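Local coordinates for leucyl-tRNA synthetase (PDB 3PZ6), which probably attaches leucine to its cognate tRNA at the expense of ATP, this fragment being the CP1 editing domain, which presumably removes wrongly attached amino acids from tRNA, at residues Gly107-Asn112 / Ile117-His122; Leu170-Ile175 / Tyr195-Asp200; Gly272-Gly277 / Gln282-Cys287. The protein carries 2 engineered substitutions. All blocks are in the same frame, centred on the assembly; numbering follows the deposited sequence.

Interaction 1. Residues Gly107-Asn112 / Ile117-His122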
ATOM      1  N   GLY A 107      -5.751  14.002  -4.424  1.00 34.15           N
ATOM      2  CA  GLY A 107      -5.096  15.046  -5.190  1.00 36.46           C
ATOM      3  C   GLY A 107      -3.632  14.738  -5.378  1.00 36.44           C
ATOM      4  O   GLY A 107      -3.023  14.071  -4.544  1.00 39.08           O
ATOM      5  N   ALA A 108      -3.075  15.220  -6.484  1.00 39.49           N
ATOM      6  CA  ALA A 108      -1.646  15.100  -6.748  1.00 42.42           C
ATOM      7  C   ALA A 108      -0.937  16.389  -6.331  1.00 44.09           C
ATOM      8  O   ALA A 108      -1.325  17.483  -6.745  1.00 47.60           O
ATOM      9  CB  ALA A 108      -1.399  14.791  -8.220  1.00 41.38           C
ATOM     10  N   TYR A 109       0.092  16.252  -5.498  1.00 43.04           N
ATOM     11  CA  TYR A 109       0.827  17.400  -4.971  1.00 47.21           C
ATOM     12  C   TYR A 109       2.331  17.213  -5.137  1.00 49.09           C
ATOM     13  O   TYR A 109       2.804  16.092  -5.339  1.00 43.59           O
ATOM     14  CB  TYR A 109       0.528  17.596  -3.484  1.00 42.31           C
ATOM     15  CG  TYR A 109      -0.934  17.702  -3.126  1.00 47.44           C
ATOM     16  CD1 TYR A 109      -1.561  18.946  -3.028  1.00 49.36           C
ATOM     17  CD2 TYR A 109      -1.684  16.561  -2.856  1.00 43.70           C
ATOM     18  CE1 TYR A 109      -2.912  19.046  -2.684  1.00 48.63           C
ATOM     19  CE2 TYR A 109      -3.028  16.649  -2.514  1.00 43.58           C
ATOM     20  CZ  TYR A 109      -3.635  17.890  -2.430  1.00 46.87           C
ATOM     21  OH  TYR A 109      -4.963  17.965  -2.090  1.00 45.95           O
ATOM     22  N   TYR A 110       3.070  18.319  -5.052  1.00 46.81           N
ATOM     23  CA  TYR A 110       4.518  18.283  -4.917  1.00 47.83           C
ATOM     24  C   TYR A 110       4.882  18.329  -3.432  1.00 52.32           C
ATOM     25  O   TYR A 110       4.279  19.083  -2.658  1.00 49.24           O
ATOM     26  CB  TYR A 110       5.162  19.475  -5.630  1.00 49.08           C
ATOM     27  CG  TYR A 110       5.235  19.379  -7.141  1.00 44.94           C
ATOM     28  CD1 TYR A 110       6.085  18.469  -7.765  1.00 43.02           C
ATOM     29  CD2 TYR A 110       4.483  20.228  -7.945  1.00 47.16           C
ATOM     30  CE1 TYR A 110       6.160  18.389  -9.152  1.00 40.74           C
ATOM     31  CE2 TYR A 110       4.554  20.156  -9.332  1.00 39.32           C
ATOM     32  CZ  TYR A 110       5.389  19.235  -9.925  1.00 41.16           C
ATOM     33  OH  TYR A 110       5.456  19.164 -11.297  1.00 50.13           O
ATOM     34  N   ILE A 111       5.854  17.509  -3.036  1.00 54.04           N
ATOM     35  CA  ILE A 111       6.454  17.589  -1.701  1.00 56.63           C
ATOM     36  C   ILE A 111       7.812  18.286  -1.824  1.00 58.55           C
ATOM     37  O   ILE A 111       8.190  19.095  -0.978  1.00 58.94           O
ATOM     38  CB  ILE A 111       6.617  16.184  -1.063  1.00 55.10           C
ATOM     39  CG1 ILE A 111       5.251  15.560  -0.760  1.00 49.43           C
ATOM     40  CG2 ILE A 111       7.492  16.230   0.202  1.00 59.10           C
ATOM     41  CD1 ILE A 111       4.502  16.171   0.429  1.00 48.48           C
ATOM     42  N   ASN A 112       8.531  17.943  -2.891  1.00 56.37           N
ATOM     43  CA  ASN A 112       9.751  18.622  -3.306  1.00 57.35           C
ATOM     44  C   ASN A 112       9.891  18.534  -4.828  1.00 59.71           C
ATOM     45  O   ASN A 112       8.934  18.179  -5.517  1.00 59.91           O
ATOM     46  CB  ASN A 112      10.983  18.052  -2.583  1.00 63.61           C
ATOM     47  CG  ASN A 112      11.109  16.540  -2.721  1.00 64.38           C
ATOM     48  OD1 ASN A 112      11.367  16.015  -3.807  1.00 58.88           O
ATOM     49  ND2 ASN A 112      10.957  15.837  -1.606  1.00 65.62           N
ATOM     50  N   ILE A 117       3.357  13.222  -4.624  1.00 36.88           N
ATOM     51  CA  ILE A 117       2.559  12.268  -3.858  1.00 36.17           C
ATOM     52  C   ILE A 117       1.067  12.443  -4.106  1.00 39.13           C
ATOM     53  O   ILE A 117       0.597  13.545  -4.386  1.00 41.72           O
ATOM     54  CB  ILE A 117       2.849  12.310  -2.339  1.00 35.73           C
ATOM     55  CG1 ILE A 117       2.561  13.696  -1.770  1.00 36.39           C
ATOM     56  CG2 ILE A 117       4.276  11.877  -2.052  1.00 38.12           C
ATOM     57  CD1 ILE A 117       2.150  13.672  -0.333  1.00 38.03           C
ATOM     58  N   ILE A 118       0.335  11.338  -4.014  1.00 37.59           N
ATOM     59  CA  ILE A 118      -1.111  11.359  -4.137  1.00 28.77           C
ATOM     60  C   ILE A 118      -1.699  10.991  -2.786  1.00 33.31           C
ATOM     61  O   ILE A 118      -1.428   9.914  -2.252  1.00 35.17           O
ATOM     62  CB  ILE A 118      -1.615  10.404  -5.239  1.00 29.27           C
ATOM     63  CG1 ILE A 118      -0.982  10.767  -6.584  1.00 23.43           C
ATOM     64  CG2 ILE A 118      -3.136  10.461  -5.338  1.00 34.17           C
ATOM     65  CD1 ILE A 118      -1.087   9.691  -7.625  1.00 27.46           C
ATOM     66  N   VAL A 119      -2.476  11.915  -2.229  1.00 34.10           N
ATOM     67  CA  VAL A 119      -3.105  11.746  -0.920  1.00 31.79           C
ATOM     68  C   VAL A 119      -4.478  12.404  -0.898  1.00 33.57           C
ATOM     69  O   VAL A 119      -4.879  13.058  -1.860  1.00 35.65           O
ATOM     70  CB  VAL A 119      -2.250  12.354   0.233  1.00 32.55           C
ATOM     71  CG1 VAL A 119      -1.143  11.409   0.647  1.00 32.32           C
ATOM     72  CG2 VAL A 119      -1.689  13.719  -0.153  1.00 33.56           C
ATOM     73  N   SER A 120      -5.190  12.222   0.209  1.00 34.83           N
ATOM     74  CA  SER A 120      -6.389  12.995   0.492  1.00 34.95           C
ATOM     75  C   SER A 120      -5.987  14.431   0.800  1.00 41.36           C
ATOM     76  O   SER A 120      -4.853  14.686   1.217  1.00 42.99           O
ATOM     77  CB  SER A 120      -7.128  12.404   1.688  1.00 40.11           C
ATOM     78  OG  SER A 120      -6.363  12.537   2.874  1.00 41.77           O
ATOM     79  N   GLU A 121      -6.920  15.359   0.591  1.00 45.25           N
ATOM     80  CA  GLU A 121      -6.706  16.776   0.879  1.00 42.98           C
ATOM     81  C   GLU A 121      -6.454  16.984   2.370  1.00 48.68           C
ATOM     82  O   GLU A 121      -5.605  17.792   2.758  1.00 49.56           O
ATOM     83  CB  GLU A 121      -7.907  17.604   0.421  1.00 50.91           C
ATOM     84  CG  GLU A 121      -7.626  19.097   0.314  1.00 57.15           C
ATOM     85  CD  GLU A 121      -8.867  19.907  -0.006  1.00 66.98           C
ATOM     86  OE1 GLU A 121      -9.365  20.605   0.904  1.00 62.08           O
ATOM     87  OE2 GLU A 121      -9.349  19.840  -1.159  1.00 61.75           O
ATOM     88  N   HIS A 122      -7.187  16.233   3.187  1.00 40.44           N
ATOM     89  CA  HIS A 122      -6.991  16.203   4.629  1.00 42.91           C
ATOM     90  C   HIS A 122      -5.525  15.963   4.996  1.00 52.18           C
ATOM     91  O   HIS A 122      -4.967  16.680   5.828  1.00 59.48           O
ATOM     92  CB  HIS A 122      -7.874  15.118   5.247  1.00 49.33           C
ATOM     93  CG  HIS A 122      -7.845  15.090   6.743  1.00 62.25           C
ATOM     94  ND1 HIS A 122      -6.976  14.292   7.456  1.00 58.39           N
ATOM     95  CD2 HIS A 122      -8.585  15.757   7.662  1.00 59.43           C
ATOM     96  CE1 HIS A 122      -7.181  14.467   8.749  1.00 57.58           C
ATOM     97  NE2 HIS A 122      -8.152  15.350   8.901  1.00 59.11           N
TER

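Interaction 2. Residues Leu170-Ile175 / Tyr195-Asp200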
ATOM      1  N   LEU A 170      -6.282  -1.755  -4.546  1.00 18.64           N
ATOM      2  CA  LEU A 170      -7.555  -2.452  -4.483  1.00 20.70           C
ATOM      3  C   LEU A 170      -8.623  -1.669  -3.698  1.00 29.64           C
ATOM      4  O   LEU A 170      -8.289  -0.739  -2.949  1.00 21.76           O
ATOM      5  CB  LEU A 170      -7.352  -3.853  -3.906  1.00 17.73           C
ATOM      6  CG  LEU A 170      -6.419  -4.812  -4.649  1.00 27.76           C
ATOM      7  CD1 LEU A 170      -6.530  -6.187  -4.010  1.00 24.90           C
ATOM      8  CD2 LEU A 170      -6.740  -4.895  -6.145  1.00 24.34           C
ATOM      9  N   PRO A 171      -9.907  -2.035  -3.878  1.00 18.87           N
ATOM     10  CA  PRO A 171     -11.009  -1.303  -3.279  1.00 24.77           C
ATOM     11  C   PRO A 171     -11.304  -1.673  -1.824  1.00 25.96           C
ATOM     12  O   PRO A 171     -11.527  -2.845  -1.503  1.00 28.65           O
ATOM     13  CB  PRO A 171     -12.198  -1.674  -4.182  1.00 24.69           C
ATOM     14  CG  PRO A 171     -11.877  -3.002  -4.687  1.00 22.82           C
ATOM     15  CD  PRO A 171     -10.387  -3.089  -4.790  1.00 21.52           C
ATOM     16  N   LEU A 172     -11.286  -0.668  -0.954  1.00 25.92           N
ATOM     17  CA  LEU A 172     -11.785  -0.822   0.405  1.00 25.69           C
ATOM     18  C   LEU A 172     -12.881   0.207   0.665  1.00 27.91           C
ATOM     19  O   LEU A 172     -12.615   1.396   0.765  1.00 28.16           O
ATOM     20  CB  LEU A 172     -10.657  -0.715   1.432  1.00 23.65           C
ATOM     21  CG  LEU A 172     -11.013  -1.096   2.883  1.00 30.46           C
ATOM     22  CD1 LEU A 172     -11.451  -2.563   3.012  1.00 23.93           C
ATOM     23  CD2 LEU A 172      -9.854  -0.796   3.817  1.00 22.79           C
ATOM     24  N   GLU A 173     -14.114  -0.270   0.769  1.00 29.26           N
ATOM     25  CA  GLU A 173     -15.294   0.594   0.852  1.00 34.72           C
ATOM     26  C   GLU A 173     -15.467   1.335   2.179  1.00 34.82           C
ATOM     27  O   GLU A 173     -16.284   2.254   2.271  1.00 31.65           O
ATOM     28  CB  GLU A 173     -16.561  -0.208   0.552  1.00 28.80           C
ATOM     29  CG  GLU A 173     -16.666  -0.667  -0.886  1.00 34.75           C
ATOM     30  CD  GLU A 173     -17.763  -1.700  -1.098  1.00 47.34           C
ATOM     31  OE1 GLU A 173     -18.339  -1.726  -2.212  1.00 51.06           O
ATOM     32  OE2 GLU A 173     -18.051  -2.489  -0.162  1.00 43.86           O
ATOM     33  N   THR A 174     -14.695   0.941   3.189  1.00 32.10           N
ATOM     34  CA  THR A 174     -14.824   1.505   4.534  1.00 30.57           C
ATOM     35  C   THR A 174     -13.737   2.531   4.882  1.00 38.07           C
ATOM     36  O   THR A 174     -13.660   2.987   6.023  1.00 42.28           O
ATOM     37  CB  THR A 174     -14.837   0.394   5.612  1.00 34.36           C
ATOM     38  OG1 THR A 174     -13.579  -0.294   5.611  1.00 39.75           O
ATOM     39  CG2 THR A 174     -15.965  -0.603   5.357  1.00 33.82           C
ATOM     40  N   ILE A 175     -12.901   2.888   3.908  1.00 33.97           N
ATOM     41  CA  ILE A 175     -11.866   3.897   4.127  1.00 35.74           C
ATOM     42  C   ILE A 175     -12.484   5.255   4.469  1.00 38.93           C
ATOM     43  O   ILE A 175     -13.461   5.677   3.838  1.00 35.71           O
ATOM     44  CB  ILE A 175     -10.919   4.023   2.914  1.00 30.21           C
ATOM     45  CG1 ILE A 175      -9.919   2.863   2.918  1.00 34.58           C
ATOM     46  CG2 ILE A 175     -10.192   5.374   2.924  1.00 28.21           C
ATOM     47  CD1 ILE A 175      -8.977   2.827   1.734  1.00 26.30           C
ATOM     48  N   TYR A 195      -7.276  -9.101   5.736  1.00 20.76           N
ATOM     49  CA  TYR A 195      -7.528 -10.448   5.233  1.00 26.05           C
ATOM     50  C   TYR A 195      -8.981 -10.665   4.802  1.00 29.25           C
ATOM     51  O   TYR A 195      -9.227 -11.280   3.761  1.00 25.53           O
ATOM     52  CB  TYR A 195      -7.115 -11.529   6.234  1.00 20.97           C
ATOM     53  CG  TYR A 195      -7.385 -12.929   5.715  1.00 24.17           C
ATOM     54  CD1 TYR A 195      -6.601 -13.478   4.689  1.00 27.17           C
ATOM     55  CD2 TYR A 195      -8.413 -13.701   6.237  1.00 18.01           C
ATOM     56  CE1 TYR A 195      -6.831 -14.756   4.203  1.00 21.33           C
ATOM     57  CE2 TYR A 195      -8.655 -14.989   5.752  1.00 29.99           C
ATOM     58  CZ  TYR A 195      -7.858 -15.510   4.733  1.00 30.28           C
ATOM     59  OH  TYR A 195      -8.094 -16.784   4.248  1.00 32.64           O
ATOM     60  N   ALA A 196      -9.927 -10.165   5.599  1.00 22.86           N
ATOM     61  CA  ALA A 196     -11.349 -10.333   5.294  1.00 24.65           C
ATOM     62  C   ALA A 196     -11.683  -9.739   3.919  1.00 27.63           C
ATOM     63  O   ALA A 196     -12.265 -10.412   3.070  1.00 28.95           O
ATOM     64  CB  ALA A 196     -12.223  -9.722   6.389  1.00 21.08           C
ATOM     65  N   CYS A 197     -11.282  -8.492   3.693  1.00 25.65           N
ATOM     66  CA  CYS A 197     -11.507  -7.856   2.410  1.00 25.39           C
ATOM     67  C   CYS A 197     -10.762  -8.556   1.280  1.00 30.89           C
ATOM     68  O   CYS A 197     -11.318  -8.770   0.202  1.00 27.53           O
ATOM     69  CB  CYS A 197     -11.121  -6.391   2.445  1.00 27.07           C
ATOM     70  SG  CYS A 197     -11.639  -5.577   0.933  1.00 46.92           S
ATOM     71  N   TYR A 198      -9.509  -8.921   1.544  1.00 29.06           N
ATOM     72  CA  TYR A 198      -8.684  -9.626   0.577  1.00 23.72           C
ATOM     73  C   TYR A 198      -9.392 -10.904   0.122  1.00 25.16           C
ATOM     74  O   TYR A 198      -9.540 -11.144  -1.077  1.00 26.81           O
ATOM     75  CB  TYR A 198      -7.304  -9.909   1.181  1.00 28.03           C
ATOM     76  CG  TYR A 198      -6.428 -10.846   0.376  1.00 33.70           C
ATOM     77  CD1 TYR A 198      -5.538 -10.357  -0.581  1.00 33.12           C
ATOM     78  CD2 TYR A 198      -6.482 -12.221   0.581  1.00 27.78           C
ATOM     79  CE1 TYR A 198      -4.731 -11.223  -1.319  1.00 30.17           C
ATOM     80  CE2 TYR A 198      -5.685 -13.086  -0.151  1.00 34.34           C
ATOM     81  CZ  TYR A 198      -4.813 -12.583  -1.095  1.00 36.28           C
ATOM     82  OH  TYR A 198      -4.026 -13.456  -1.816  1.00 44.32           O
ATOM     83  N   LYS A 199      -9.855 -11.693   1.089  1.00 26.27           N
ATOM     84  CA  LYS A 199     -10.577 -12.945   0.832  1.00 27.29           C
ATOM     85  C   LYS A 199     -11.934 -12.724   0.147  1.00 28.01           C
ATOM     86  O   LYS A 199     -12.326 -13.494  -0.723  1.00 28.46           O
ATOM     87  CB  LYS A 199     -10.749 -13.725   2.138  1.00 24.44           C
ATOM     88  CG  LYS A 199     -11.245 -15.133   1.987  1.00 31.96           C
ATOM     89  CD  LYS A 199     -11.844 -15.590   3.286  1.00 38.59           C
ATOM     90  CE  LYS A 199     -12.603 -16.890   3.128  1.00 44.57           C
ATOM     91  NZ  LYS A 199     -13.627 -17.019   4.201  1.00 49.62           N
ATOM     92  N   ASP A 200     -12.646 -11.677   0.546  1.00 27.26           N
ATOM     93  CA  ASP A 200     -13.866 -11.262  -0.157  1.00 29.91           C
ATOM     94  C   ASP A 200     -13.656 -11.035  -1.670  1.00 29.65           C
ATOM     95  O   ASP A 200     -14.465 -11.493  -2.483  1.00 27.86           O
ATOM     96  CB  ASP A 200     -14.458 -10.001   0.481  1.00 26.59           C
ATOM     97  CG  ASP A 200     -15.245 -10.295   1.750  1.00 39.86           C
ATOM     98  OD1 ASP A 200     -15.492 -11.492   2.057  1.00 38.93           O
ATOM     99  OD2 ASP A 200     -15.619  -9.320   2.443  1.00 39.53           O
TER

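Interaction 3. Residues Gly272-Gly277 / Gln282-Cys287. Engineered in segment 282-287: Ser283 (natural residue Cys).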
ATOM      1  N   GLY A 272       5.657 -11.343  19.181  1.00 37.15           N
ATOM      2  CA  GLY A 272       5.923 -11.564  17.758  1.00 33.66           C
ATOM      3  C   GLY A 272       7.388 -11.565  17.378  1.00 30.27           C
ATOM      4  O   GLY A 272       8.164 -10.756  17.875  1.00 34.52           O
ATOM      5  N   ILE A 273       7.760 -12.490  16.500  1.00 33.47           N
ATOM      6  CA  ILE A 273       9.141 -12.616  16.031  1.00 31.64           C
ATOM      7  C   ILE A 273       9.183 -12.549  14.514  1.00 27.07           C
ATOM      8  O   ILE A 273       8.499 -13.309  13.832  1.00 29.96           O
ATOM      9  CB  ILE A 273       9.803 -13.924  16.535  1.00 33.13           C
ATOM     10  CG1 ILE A 273      10.169 -13.782  18.015  1.00 33.27           C
ATOM     11  CG2 ILE A 273      11.051 -14.269  15.707  1.00 27.40           C
ATOM     12  CD1 ILE A 273      10.190 -15.086  18.761  1.00 43.75           C
ATOM     13  N   MET A 274       9.971 -11.615  13.998  1.00 25.01           N
ATOM     14  CA  MET A 274      10.130 -11.459  12.565  1.00 27.03           C
ATOM     15  C   MET A 274      10.690 -12.732  11.950  1.00 28.47           C
ATOM     16  O   MET A 274      11.630 -13.328  12.473  1.00 32.09           O
ATOM     17  CB  MET A 274      11.039 -10.269  12.256  1.00 29.60           C
ATOM     18  CG  MET A 274      10.467  -8.932  12.706  1.00 31.19           C
ATOM     19  SD  MET A 274       8.951  -8.440  11.848  1.00 33.36           S
ATOM     20  CE  MET A 274       9.550  -8.081  10.202  1.00 32.31           C
ATOM     21  N   LYS A 275      10.102 -13.148  10.837  1.00 26.95           N
ATOM     22  CA  LYS A 275      10.506 -14.385  10.176  1.00 30.09           C
ATOM     23  C   LYS A 275      10.985 -14.096   8.769  1.00 27.87           C
ATOM     24  O   LYS A 275      11.605 -14.937   8.129  1.00 28.27           O
ATOM     25  CB  LYS A 275       9.336 -15.373  10.145  1.00 29.32           C
ATOM     26  CG  LYS A 275       8.912 -15.887  11.511  1.00 24.35           C
ATOM     27  CD  LYS A 275       9.552 -17.229  11.833  1.00 33.95           C
ATOM     28  CE  LYS A 275      10.918 -17.084  12.438  1.00 34.41           C
ATOM     29  NZ  LYS A 275      11.712 -18.273  12.067  1.00 45.11           N
ATOM     30  N   MET A 276      10.673 -12.893   8.301  1.00 30.04           N
ATOM     31  CA  MET A 276      11.057 -12.427   6.977  1.00 28.76           C
ATOM     32  C   MET A 276      11.599 -11.011   7.080  1.00 26.05           C
ATOM     33  O   MET A 276      11.414 -10.336   8.093  1.00 29.21           O
ATOM     34  CB  MET A 276       9.856 -12.459   6.026  1.00 24.15           C
ATOM     35  CG  MET A 276       9.420 -13.858   5.609  1.00 29.08           C
ATOM     36  SD  MET A 276       7.880 -13.889   4.665  1.00 31.68           S
ATOM     37  CE  MET A 276       8.346 -12.912   3.220  1.00 24.05           C
ATOM     38  N   GLY A 277      12.264 -10.569   6.022  1.00 28.03           N
ATOM     39  CA  GLY A 277      12.812  -9.228   5.958  1.00 28.00           C
ATOM     40  C   GLY A 277      14.218  -9.168   6.522  1.00 32.07           C
ATOM     41  O   GLY A 277      14.770 -10.194   6.911  1.00 37.33           O
ATOM     42  N   GLN A 282      14.794 -11.360  14.803  1.00 36.63           N
ATOM     43  CA  GLN A 282      14.572 -10.353  15.835  1.00 31.83           C
ATOM     44  C   GLN A 282      13.091 -10.299  16.185  1.00 34.63           C
ATOM     45  O   GLN A 282      12.259 -10.717  15.386  1.00 33.01           O
ATOM     46  CB  GLN A 282      15.080  -8.991  15.360  1.00 30.39           C
ATOM     47  CG  GLN A 282      16.487  -9.066  14.768  1.00 40.15           C
ATOM     48  CD  GLN A 282      17.136  -7.723  14.505  1.00 37.95           C
ATOM     49  OE1 GLN A 282      18.231  -7.666  13.944  1.00 42.52           O
ATOM     50  NE2 GLN A 282      16.481  -6.639  14.915  1.00 36.10           N
ATOM     51  N   SER A 283      12.773  -9.806  17.382  1.00 33.12           N
ATOM     52  CA  SER A 283      11.387  -9.710  17.837  1.00 34.62           C
ATOM     53  C   SER A 283      10.728  -8.440  17.306  1.00 37.52           C
ATOM     54  O   SER A 283      11.415  -7.515  16.863  1.00 44.09           O
ATOM     55  CB  SER A 283      11.306  -9.765  19.367  1.00 37.12           C
ATOM     56  OG  SER A 283      11.439  -8.476  19.939  1.00 46.05           O
ATOM     57  N   VAL A 284       9.401  -8.397  17.351  1.00 32.61           N
ATOM     58  CA  VAL A 284       8.653  -7.245  16.849  1.00 36.87           C
ATOM     59  C   VAL A 284       8.915  -5.975  17.676  1.00 42.14           C
ATOM     60  O   VAL A 284       9.186  -4.914  17.109  1.00 43.96           O
ATOM     61  CB  VAL A 284       7.139  -7.556  16.729  1.00 35.65           C
ATOM     62  CG1 VAL A 284       6.318  -6.281  16.625  1.00 32.89           C
ATOM     63  CG2 VAL A 284       6.889  -8.438  15.524  1.00 31.18           C
ATOM     64  N   LYS A 285       8.855  -6.096  19.003  1.00 42.03           N
ATOM     65  CA  LYS A 285       9.105  -4.966  19.901  1.00 46.93           C
ATOM     66  C   LYS A 285      10.463  -4.303  19.640  1.00 49.99           C
ATOM     67  O   LYS A 285      10.551  -3.075  19.573  1.00 52.29           O
ATOM     68  CB  LYS A 285       8.980  -5.394  21.368  1.00 42.63           C
ATOM     69  N   ASP A 286      11.501  -5.119  19.455  1.00 48.80           N
ATOM     70  CA  ASP A 286      12.871  -4.618  19.321  1.00 47.52           C
ATOM     71  C   ASP A 286      13.208  -4.002  17.965  1.00 48.45           C
ATOM     72  O   ASP A 286      14.043  -3.101  17.890  1.00 52.54           O
ATOM     73  CB  ASP A 286      13.890  -5.718  19.652  1.00 48.72           C
ATOM     74  CG  ASP A 286      13.943  -6.050  21.137  1.00 56.61           C
ATOM     75  OD1 ASP A 286      13.378  -5.296  21.963  1.00 61.45           O
ATOM     76  OD2 ASP A 286      14.564  -7.074  21.483  1.00 56.54           O
ATOM     77  N   CYS A 287      12.584  -4.483  16.896  1.00 45.51           N
ATOM     78  CA  CYS A 287      12.945  -3.993  15.564  1.00 47.18           C
ATOM     79  C   CYS A 287      11.900  -3.069  14.939  1.00 45.12           C
ATOM     80  O   CYS A 287      12.026  -2.674  13.776  1.00 47.81           O
ATOM     81  CB  CYS A 287      13.326  -5.149  14.627  1.00 48.75           C
ATOM     82  SG  CYS A 287      11.958  -6.024  13.859  1.00 47.32           S
TER
HETATM   83  O   HOH W   1       7.654  -8.957  19.821  1.00 41.05           O

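Interaction 1. Residues Gly107-Asn112 / Ile117-His122
Tyr109 and Val119 meet on one face of an antiparallel beta hairpin formed by strands 105-110 and 115-120 of the CP1 editing domain. Their side chains cross at about a right angle, CG2 of Val119 lying 3.9 Å from CD2 of the Tyr109 ring in an oblique approach. With CG anti to the carbonyl carbon (chi1 -54°), the ring runs back over Gly107, CE2 of Tyr109 lying 3.7 Å from CA of Gly107. Its hydroxyl arrives beside the first turn of helix 121-128, OH of Tyr109 being 3.6 Å from CA of Glu121. The second apolar pair, Ile111 and Ile117, is joined through the longer branches: CG1 of Ile111 is 3.4 Å from CG1 of Ile117, and their CD1 atoms also touch. Met127 and Ala124 of helix 121-128 add to this same face. On the other face, Ala108 and Ile118 form a non-hydrogen-bonded pair with looser contact. Four backbone bonds flank it, two at Gly107-Val119 and two at Tyr109-Ile117. The bond from Tyr109 N to Ile117 O is nearly straight, spanning 3.0 Å at 167°, while the return bond from Ile117 N to Tyr109 O bends to 139°.

Interaction 2. Residues Leu170-Ile175 / Tyr195-Asp200
This is a small, apolar strand-end-to-helix contact, in which the chain leaving strand 167-171 of the main sheet of the editing domain meets helix 192-202 through a single cysteine. The two segments bury 112 Å² between them, and their nearest alpha carbons, those of Leu172 and Cys197, are 7.3 Å apart, so the gap is spanned by the side chains of these two residues. Cys197 points toward the strand end. Its sulfur stands opposite its own backbone N about the first torsion (chi1 -171°), which carries it out from the helix to two partners on consecutive residues. One is a methyl group: CD1 of Leu172 lies 3.7 Å from SG of Cys197, and the same methyl is 3.9 Å from CB of Cys197, so this one branch of the leucine covers both side-chain atoms of the cysteine. The extended first torsion of Leu172 (chi1 -170°) places CG, and the second (chi2 62°) then turns CD1 toward the helix. The other partner is the backbone oxygen of Pro171, 3.7 Å from SG of Cys197.

Beyond the pair, Trp99 of strand 97-100 touches both Leu172 and Cys197, adding an aromatic side chain to the cluster, and backbone bonds from Leu170 and Leu172 to Val100 tie the strand end to that neighbour. Downstream, the chain reverses in a type I beta turn from Leu172 to Ile175. The helix is secured separately by Tyr198, whose hydroxyl bonds to Leu220 O.

The thiol thus meets a leucine methyl and a carbonyl oxygen, both at van der Waals range; the hydrogen bonds nearby belong to the sheet, the helix and their other neighbours, and the geometry is consistent with dispersion rather than a directional bond between the two segments.

Interaction 3. Residues Gly272-Gly277 / Gln282-Cys287
Ile273 and Ser283 form a single beta bridge that leads directly into a helix N-terminus: helix 254-271 ends, strand 273-274 follows, and the returning chain enters helix 284-297. The alpha carbons of the bridged pair, Ile273 CA and Ser283 CA, are 4.1 Å apart, and two backbone bonds flank them. Val284 N donates to Gly272 O over 2.7 Å. Met274 N donates to Gln282 O over 2.8 Å, with an angle at hydrogen of only 141°.

The side chains meet on one flank of these bonds. Met274 has CG anti to its carbonyl carbon (chi1 -64°), and this methylene faces SG of Cys287 at 3.5 Å; the bend at chi2 brings SD of Met274 to 4.2 Å from CG2 of Val284. That same valine methyl lies beside the carbonyl of Gly272, CG2 of Val284 being 3.5 Å from Gly272 O. Ile229 of the partner strand 229-230 touches both Met274 and Val284, and Phe279 in the intervening loop touches Cys287.

Farther out, the helix start is capped weakly by Ser283, an engineered residue at the N-cap position, whose OG accepts a weak bond from Asp286 N. Cys287 N bonds to Ser283 O, closing the first turn. The side chain of Cys287 leaves its backbone toward the strand, and a first torsion of 82° sets SG against Met274. A water extends the join between glycine and helix: it donates to Gly272 O at 2.7 Å and accepts from Lys285 N at 3.2 Å.

In the fold
The three contacts follow one another along the chain without interleaving, and none touches another. Interactions 1 and 2 both reach the large mixed sheet, yet their centres are 23 Å apart and their nearest atoms about 8 Å apart. Interaction 3 uses a separate two-stranded sheet, formed by strands 229-230 and 273-274; its centre lies 26 Å from that of interaction 2 and 32 Å from that of interaction 1, on the opposite side of the chain's centre from the latter. Interaction 1 pairs two strands of a hairpin, whereas interactions 2 and 3 set a strand or its end against a helix. They sample three separate joins within one editing domain, and none includes a bound ligand.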